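Local coordinates for protein 16S rRNA (adenine(1408)-N(1))-methyltransferase (PDB 4X1O) that probably transfers a methyl group from S-adenosyl-L-methionine to N1 of adenine 1408 of 16S ribosomal RNA, a modification linked to aminoglycoside resistance, at residues A47-G57 / E71-P79; V138-R149 / L191-W200. All blocks are in the same frame, centred on the assembly; numbering follows the deposited sequence.

Contact 1: residues A47-G57 / E71-P79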
# COMPACT_ATOMS: atom_id res chain seq x y z
N ALA A 47 6.50 15.33 10.16
CA ALA A 47 6.62 13.88 10.29
C ALA A 47 8.06 13.40 10.30
O ALA A 47 8.91 13.95 9.60
CB ALA A 47 5.87 13.19 9.15
N GLU A 48 8.32 12.34 11.06
CA GLU A 48 9.64 11.69 11.05
C GLU A 48 9.79 10.84 9.80
O GLU A 48 10.87 10.68 9.25
CB GLU A 48 9.81 10.81 12.29
CG GLU A 48 11.25 10.47 12.63
CD GLU A 48 11.69 9.12 12.10
OE1 GLU A 48 10.83 8.22 12.01
OE2 GLU A 48 12.89 8.97 11.78
N ARG A 49 8.67 10.30 9.35
CA ARG A 49 8.64 9.43 8.17
C ARG A 49 7.27 9.56 7.56
O ARG A 49 6.29 9.71 8.29
CB ARG A 49 8.91 7.98 8.57
CG ARG A 49 9.26 7.04 7.42
CD ARG A 49 9.71 5.68 7.98
NE ARG A 49 10.16 4.75 6.94
CZ ARG A 49 11.34 4.83 6.34
NH1 ARG A 49 12.18 5.80 6.65
NH2 ARG A 49 11.68 3.94 5.40
N ILE A 50 7.20 9.53 6.23
CA ILE A 50 5.92 9.51 5.54
C ILE A 50 5.77 8.17 4.86
O ILE A 50 6.59 7.80 4.01
CB ILE A 50 5.81 10.62 4.52
CG1 ILE A 50 5.91 11.98 5.25
CG2 ILE A 50 4.49 10.50 3.74
CD1 ILE A 50 6.29 13.12 4.39
N LEU A 51 4.73 7.44 5.25
CA LEU A 51 4.48 6.12 4.71
C LEU A 51 3.26 6.16 3.84
O LEU A 51 2.21 6.66 4.26
CB LEU A 51 4.28 5.12 5.85
CG LEU A 51 3.82 3.70 5.50
CD1 LEU A 51 4.91 2.98 4.73
CD2 LEU A 51 3.48 2.95 6.78
N VAL A 52 3.39 5.68 2.61
CA VAL A 52 2.22 5.62 1.76
C VAL A 52 1.85 4.15 1.55
O VAL A 52 2.66 3.37 1.04
CB VAL A 52 2.44 6.33 0.42
CG1 VAL A 52 1.23 6.10 -0.51
CG2 VAL A 52 2.62 7.83 0.65
N ASP A 53 0.66 3.79 2.01
CA ASP A 53 0.07 2.48 1.78
C ASP A 53 -0.83 2.54 0.58
O ASP A 53 -1.87 3.18 0.61
CB ASP A 53 -0.76 2.00 2.97
CG ASP A 53 0.07 1.79 4.21
OD1 ASP A 53 1.21 1.32 4.11
OD2 ASP A 53 -0.46 2.10 5.29
N VAL A 54 -0.44 1.86 -0.50
CA VAL A 54 -1.24 1.90 -1.70
C VAL A 54 -2.12 0.66 -1.71
O VAL A 54 -1.61 -0.46 -1.63
CB VAL A 54 -0.37 1.96 -2.97
CG1 VAL A 54 -1.25 2.03 -4.21
CG2 VAL A 54 0.57 3.17 -2.90
N GLY A 55 -3.43 0.84 -1.81
CA GLY A 55 -4.35 -0.25 -1.57
C GLY A 55 -4.43 -0.46 -0.06
O GLY A 55 -3.42 -0.75 0.59
N THR A 56 -5.61 -0.31 0.50
CA THR A 56 -5.73 -0.28 1.96
C THR A 56 -6.69 -1.33 2.50
O THR A 56 -6.68 -1.63 3.69
CB THR A 56 -6.21 1.10 2.42
OG1 THR A 56 -7.44 1.42 1.76
CG2 THR A 56 -5.18 2.16 2.08
N GLY A 57 -7.51 -1.91 1.63
CA GLY A 57 -8.62 -2.72 2.10
C GLY A 57 -9.53 -1.81 2.90
O GLY A 57 -9.89 -0.73 2.42
N GLU A 71 4.64 9.38 15.14
CA GLU A 71 5.55 10.28 14.46
C GLU A 71 5.56 10.06 12.93
O GLU A 71 6.15 10.85 12.19
CB GLU A 71 6.96 10.12 15.03
CG GLU A 71 7.67 8.84 14.60
CD GLU A 71 7.31 7.60 15.42
OE1 GLU A 71 6.28 7.59 16.13
OE2 GLU A 71 8.08 6.62 15.35
N TRP A 72 4.93 8.98 12.48
CA TRP A 72 4.80 8.74 11.03
C TRP A 72 3.54 9.38 10.49
O TRP A 72 2.49 9.31 11.11
CB TRP A 72 4.73 7.24 10.69
CG TRP A 72 5.96 6.44 10.97
CD1 TRP A 72 7.14 6.89 11.49
CD2 TRP A 72 6.11 5.03 10.76
NE1 TRP A 72 8.02 5.83 11.62
CE2 TRP A 72 7.41 4.69 11.18
CE3 TRP A 72 5.27 4.03 10.26
CZ2 TRP A 72 7.90 3.38 11.10
CZ3 TRP A 72 5.75 2.73 10.19
CH2 TRP A 72 7.05 2.42 10.61
N LEU A 73 3.65 9.97 9.30
CA LEU A 73 2.45 10.36 8.57
C LEU A 73 2.08 9.16 7.69
O LEU A 73 2.85 8.77 6.83
CB LEU A 73 2.70 11.61 7.74
CG LEU A 73 1.48 12.21 7.03
CD1 LEU A 73 0.43 12.65 8.05
CD2 LEU A 73 1.91 13.38 6.16
N VAL A 74 0.93 8.56 7.96
CA VAL A 74 0.54 7.33 7.29
C VAL A 74 -0.55 7.69 6.29
O VAL A 74 -1.62 8.14 6.68
CB VAL A 74 0.03 6.27 8.28
CG1 VAL A 74 -0.47 5.02 7.53
CG2 VAL A 74 1.13 5.92 9.28
N VAL A 75 -0.26 7.52 5.01
CA VAL A 75 -1.18 7.94 3.97
C VAL A 75 -1.72 6.72 3.26
O VAL A 75 -0.96 6.04 2.60
CB VAL A 75 -0.48 8.86 2.94
CG1 VAL A 75 -1.48 9.39 1.93
CG2 VAL A 75 0.22 9.99 3.68
N GLY A 76 -3.01 6.46 3.38
CA GLY A 76 -3.60 5.33 2.70
C GLY A 76 -4.25 5.80 1.42
O GLY A 76 -5.04 6.74 1.44
N VAL A 77 -3.92 5.16 0.31
CA VAL A 77 -4.43 5.59 -0.99
C VAL A 77 -5.20 4.47 -1.63
O VAL A 77 -4.63 3.44 -1.96
CB VAL A 77 -3.29 6.03 -1.94
CG1 VAL A 77 -3.88 6.67 -3.19
CG2 VAL A 77 -2.33 6.98 -1.25
N ASP A 78 -6.50 4.66 -1.84
CA ASP A 78 -7.32 3.60 -2.43
C ASP A 78 -8.50 4.22 -3.15
O ASP A 78 -9.06 5.19 -2.68
CB ASP A 78 -7.79 2.63 -1.34
CG ASP A 78 -8.26 1.30 -1.90
OD1 ASP A 78 -9.32 1.28 -2.56
OD2 ASP A 78 -7.57 0.29 -1.67
N PRO A 79 -8.88 3.67 -4.31
CA PRO A 79 -10.01 4.32 -4.99
C PRO A 79 -11.37 3.93 -4.40
O PRO A 79 -12.34 4.64 -4.63
CB PRO A 79 -9.87 3.82 -6.42
CG PRO A 79 -9.18 2.52 -6.30
CD PRO A 79 -8.23 2.66 -5.16
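The indole of Trp-72 carries the aliphatic part of Arg-49 over one face: CB of Arg-49 sits 4.0 Å from the centroid of the five-membered ring, a CH-pi contact. With CG anti to the backbone N (chi1 -165°), the extended arginine chain continues over the rim of that face, and its guanidinium goes on to a salt bridge with Glu-123. Glu-48 OE1 lies at the ring edge, 3.7 Å from Trp-72 NE1, while Leu-51 CD2 reaches the six-membered ring obliquely. These residues open the first beta-alpha-beta unit of a Rossmann-like methyltransferase sheet, in which strands 49-54 and 72-78 run parallel, 16° apart, and helix 60-68 makes the crossover. Leu-51 and Asp-53 each donate to and accept from strand 72-78, Leu-51 O taking Val-75 N at 2.7 Å. Ile-50, Val-52, Leu-73, Val-75 and Val-77 share one sheet face, where Val-52 CG1 meets Val-77 CG2 at 3.7 Å. At the C-terminal end lies Asp-78, which binds S-adenosyl-L-methionine in a ligand complex of this protein, though none is bound here; its OD1 accepts from Ala-80 N, and its OD2 accepts a hydrogen bond from Thr-56 N at 3.0 Å on the anti side, 18° out of the carboxylate plane.

Contact 2: residues V138-R149 / L191-W200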
# COMPACT_ATOMS: atom_id res chain seq x y z
N VAL A 138 1.88 -7.77 -10.63
CA VAL A 138 2.28 -9.10 -11.08
C VAL A 138 2.85 -9.03 -12.50
O VAL A 138 3.86 -9.66 -12.81
CB VAL A 138 1.09 -10.07 -11.01
CG1 VAL A 138 1.41 -11.37 -11.74
CG2 VAL A 138 0.70 -10.33 -9.54
N LEU A 139 2.19 -8.27 -13.36
CA LEU A 139 2.65 -8.11 -14.75
C LEU A 139 3.76 -7.07 -14.90
O LEU A 139 4.47 -7.06 -15.92
CB LEU A 139 1.49 -7.72 -15.65
CG LEU A 139 0.44 -8.82 -15.83
CD1 LEU A 139 -0.73 -8.28 -16.65
CD2 LEU A 139 1.09 -10.03 -16.49
N GLY A 140 3.89 -6.18 -13.92
CA GLY A 140 4.82 -5.07 -14.04
C GLY A 140 4.32 -4.08 -15.07
O GLY A 140 5.06 -3.62 -15.94
N GLU A 141 3.03 -3.78 -14.95
CA GLU A 141 2.34 -2.85 -15.82
C GLU A 141 2.87 -1.44 -15.59
O GLU A 141 2.93 -0.98 -14.45
CB GLU A 141 0.84 -2.91 -15.55
CG GLU A 141 -0.06 -2.51 -16.69
CD GLU A 141 -1.52 -2.77 -16.36
OE1 GLU A 141 -1.96 -3.93 -16.49
OE2 GLU A 141 -2.23 -1.82 -15.96
N ALA A 142 3.26 -0.76 -16.67
CA ALA A 142 3.90 0.54 -16.56
C ALA A 142 3.07 1.58 -15.80
O ALA A 142 3.62 2.31 -14.99
CB ALA A 142 4.26 1.07 -17.95
N ASP A 143 1.76 1.67 -16.05
CA ASP A 143 1.00 2.73 -15.39
C ASP A 143 0.95 2.54 -13.86
O ASP A 143 1.03 3.51 -13.10
CB ASP A 143 -0.41 2.84 -15.98
CG ASP A 143 -1.17 1.53 -15.97
OD1 ASP A 143 -0.56 0.47 -15.72
OD2 ASP A 143 -2.39 1.57 -16.24
N VAL A 144 0.85 1.29 -13.41
CA VAL A 144 0.85 1.01 -11.97
C VAL A 144 2.24 1.18 -11.33
O VAL A 144 2.38 1.81 -10.27
CB VAL A 144 0.33 -0.42 -11.69
CG1 VAL A 144 0.48 -0.79 -10.22
CG2 VAL A 144 -1.13 -0.56 -12.15
N LEU A 145 3.27 0.66 -11.99
CA LEU A 145 4.63 0.78 -11.46
C LEU A 145 5.10 2.24 -11.43
O LEU A 145 5.80 2.66 -10.51
CB LEU A 145 5.62 -0.04 -12.29
CG LEU A 145 5.93 -1.46 -11.84
CD1 LEU A 145 4.69 -2.23 -11.44
CD2 LEU A 145 6.73 -2.20 -12.93
N SER A 146 4.73 2.99 -12.46
CA SER A 146 5.10 4.40 -12.55
C SER A 146 4.36 5.20 -11.49
O SER A 146 4.92 6.13 -10.93
CB SER A 146 4.80 4.96 -13.94
OG SER A 146 5.74 4.45 -14.88
N GLY A 147 3.10 4.84 -11.24
CA GLY A 147 2.32 5.51 -10.22
C GLY A 147 2.93 5.31 -8.85
O GLY A 147 3.04 6.25 -8.05
N LEU A 148 3.33 4.08 -8.57
CA LEU A 148 4.02 3.77 -7.32
C LEU A 148 5.32 4.58 -7.20
O LEU A 148 5.60 5.16 -6.15
CB LEU A 148 4.32 2.28 -7.23
CG LEU A 148 3.11 1.37 -7.08
CD1 LEU A 148 3.54 -0.07 -7.22
CD2 LEU A 148 2.45 1.62 -5.73
N ARG A 149 6.10 4.63 -8.28
CA ARG A 149 7.36 5.36 -8.23
C ARG A 149 7.13 6.85 -8.07
O ARG A 149 7.91 7.53 -7.39
CB ARG A 149 8.21 5.09 -9.49
CG ARG A 149 9.54 5.86 -9.53
CD ARG A 149 10.47 5.48 -8.36
NE ARG A 149 11.70 6.27 -8.38
CZ ARG A 149 11.81 7.49 -7.87
NH1 ARG A 149 10.74 8.07 -7.31
NH2 ARG A 149 12.97 8.13 -7.93
N LEU A 191 9.91 -9.23 -14.82
CA LEU A 191 9.36 -8.25 -13.87
C LEU A 191 10.47 -7.43 -13.17
O LEU A 191 10.34 -6.22 -12.99
CB LEU A 191 8.47 -8.96 -12.85
CG LEU A 191 7.91 -8.10 -11.71
CD1 LEU A 191 7.10 -6.92 -12.26
CD2 LEU A 191 7.05 -8.95 -10.81
N THR A 192 11.57 -8.08 -12.80
CA THR A 192 12.67 -7.38 -12.16
C THR A 192 13.22 -6.27 -13.06
O THR A 192 13.51 -5.16 -12.61
CB THR A 192 13.80 -8.35 -11.78
OG1 THR A 192 13.32 -9.20 -10.74
CG2 THR A 192 15.02 -7.60 -11.29
N ASP A 193 13.31 -6.57 -14.35
CA ASP A 193 13.84 -5.58 -15.28
C ASP A 193 12.82 -4.48 -15.56
O ASP A 193 13.22 -3.33 -15.72
CB ASP A 193 14.31 -6.26 -16.57
CG ASP A 193 15.38 -7.30 -16.30
OD1 ASP A 193 16.40 -6.95 -15.66
OD2 ASP A 193 15.23 -8.46 -16.75
N ARG A 194 11.53 -4.81 -15.61
CA ARG A 194 10.51 -3.77 -15.78
C ARG A 194 10.49 -2.84 -14.59
O ARG A 194 10.33 -1.62 -14.75
CB ARG A 194 9.11 -4.38 -16.01
CG ARG A 194 8.98 -4.94 -17.43
CD ARG A 194 7.55 -5.28 -17.81
NE ARG A 194 7.04 -6.46 -17.12
CZ ARG A 194 7.38 -7.71 -17.42
NH1 ARG A 194 8.25 -7.94 -18.39
NH2 ARG A 194 6.85 -8.72 -16.74
N LEU A 195 10.66 -3.40 -13.39
CA LEU A 195 10.73 -2.58 -12.18
C LEU A 195 11.93 -1.65 -12.29
O LEU A 195 11.79 -0.44 -12.09
CB LEU A 195 10.82 -3.46 -10.94
CG LEU A 195 9.46 -4.00 -10.46
CD1 LEU A 195 9.67 -5.24 -9.59
CD2 LEU A 195 8.71 -2.94 -9.70
N ALA A 196 13.09 -2.18 -12.63
CA ALA A 196 14.28 -1.33 -12.71
C ALA A 196 14.09 -0.21 -13.73
O ALA A 196 14.47 0.94 -13.47
CB ALA A 196 15.51 -2.15 -13.04
N ALA A 197 13.48 -0.54 -14.87
CA ALA A 197 13.28 0.46 -15.92
C ALA A 197 12.42 1.62 -15.44
O ALA A 197 12.60 2.77 -15.86
CB ALA A 197 12.65 -0.18 -17.14
N LEU A 198 11.48 1.33 -14.56
CA LEU A 198 10.57 2.36 -14.11
C LEU A 198 10.99 2.97 -12.78
O LEU A 198 10.25 3.74 -12.18
CB LEU A 198 9.15 1.80 -14.03
CG LEU A 198 8.61 1.60 -15.45
CD1 LEU A 198 7.29 0.85 -15.45
CD2 LEU A 198 8.45 2.94 -16.16
N GLY A 199 12.20 2.67 -12.34
CA GLY A 199 12.74 3.34 -11.17
C GLY A 199 12.65 2.59 -9.85
O GLY A 199 12.75 3.20 -8.79
N TRP A 200 12.47 1.28 -9.91
CA TRP A 200 12.49 0.44 -8.72
C TRP A 200 13.57 -0.62 -8.82
O TRP A 200 13.42 -1.60 -9.56
CB TRP A 200 11.15 -0.24 -8.50
CG TRP A 200 10.02 0.69 -8.08
CD1 TRP A 200 8.89 0.96 -8.79
CD2 TRP A 200 9.93 1.42 -6.86
NE1 TRP A 200 8.09 1.83 -8.09
CE2 TRP A 200 8.71 2.13 -6.90
CE3 TRP A 200 10.76 1.55 -5.74
CZ2 TRP A 200 8.29 2.94 -5.85
CZ3 TRP A 200 10.34 2.37 -4.69
CH2 TRP A 200 9.11 3.06 -4.76
O HOH W 1 8.50 5.47 -13.44
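Leu-191 CD1 presses against Gly-140 CA at 3.4 Å, closer than carbon atoms usually pack, and it can do so because Gly-140 has no side chain on the side facing helix 191-197. Beside it, Arg-194 turns its guanidinium back to the end of helix 131-139: NE donates to Leu-139 O at 2.9 Å, with the acceptor 24° out of the guanidinium plane, and NH2 adds a weak bond to the same oxygen. A bend at chi3 (-71°) brings the group there, and NH2 also donates to Thr-189 O, so the arginine spans two backbone carbonyls. Further along, Leu-145 crosses both Leu-195 and Leu-198 at about a right angle; its CG lies 3.8 Å from Leu-195 CD2, and its CB packs on Leu-198 CD1, which also rests against Ala-142.

Two helices in this contact end in Schellman motifs, each with a glycine of positive phi as the C-prime residue: Gly-140 ends helix 131-139, and Gly-199 ends helix 191-197. The second leads directly into strand 200-212 at Trp-200. The Trp-200 indole lies alongside helix 142-151, with Arg-149 CD over the centre of its six-membered ring, 4.2 Å from the centroid and 17° off the normal. Leu-145 O lies in the ring plane at the edge and takes a weak bond from NE1 (3.4 Å). Arg-149 NE donates to Val-240 O, joining the helix to the chain just after strand 229-239. One water donates to Leu-198 O at 2.8 Å and hydrogen-bonds with Ser-146 OG at 3.3 Å.

Overall arrangement
From the N terminus, the chain first reaches contact 1, where strand 72-78 returns beside strand 49-54 after a 13-residue connection built mainly of helix 60-68. Contact 1 is complete before contact 2 opens, so the two lie in series, neither nested nor crossed. Contact 2 closes a longer loop of 41 residues, which includes strand 157-163 and helix 183-188. The first contact lies within the five parallel strands of the seven-stranded sheet, and the second ties helices 131-139 and 142-151 to helix 191-197 and the start of edge strand 200-212. Their centres are about 20 Å apart, yet Val-54 CG2 packs on Leu-148 CD2 at 3.7 Å, and both adjoin Ile-110 of the S-adenosyl-L-methionine site.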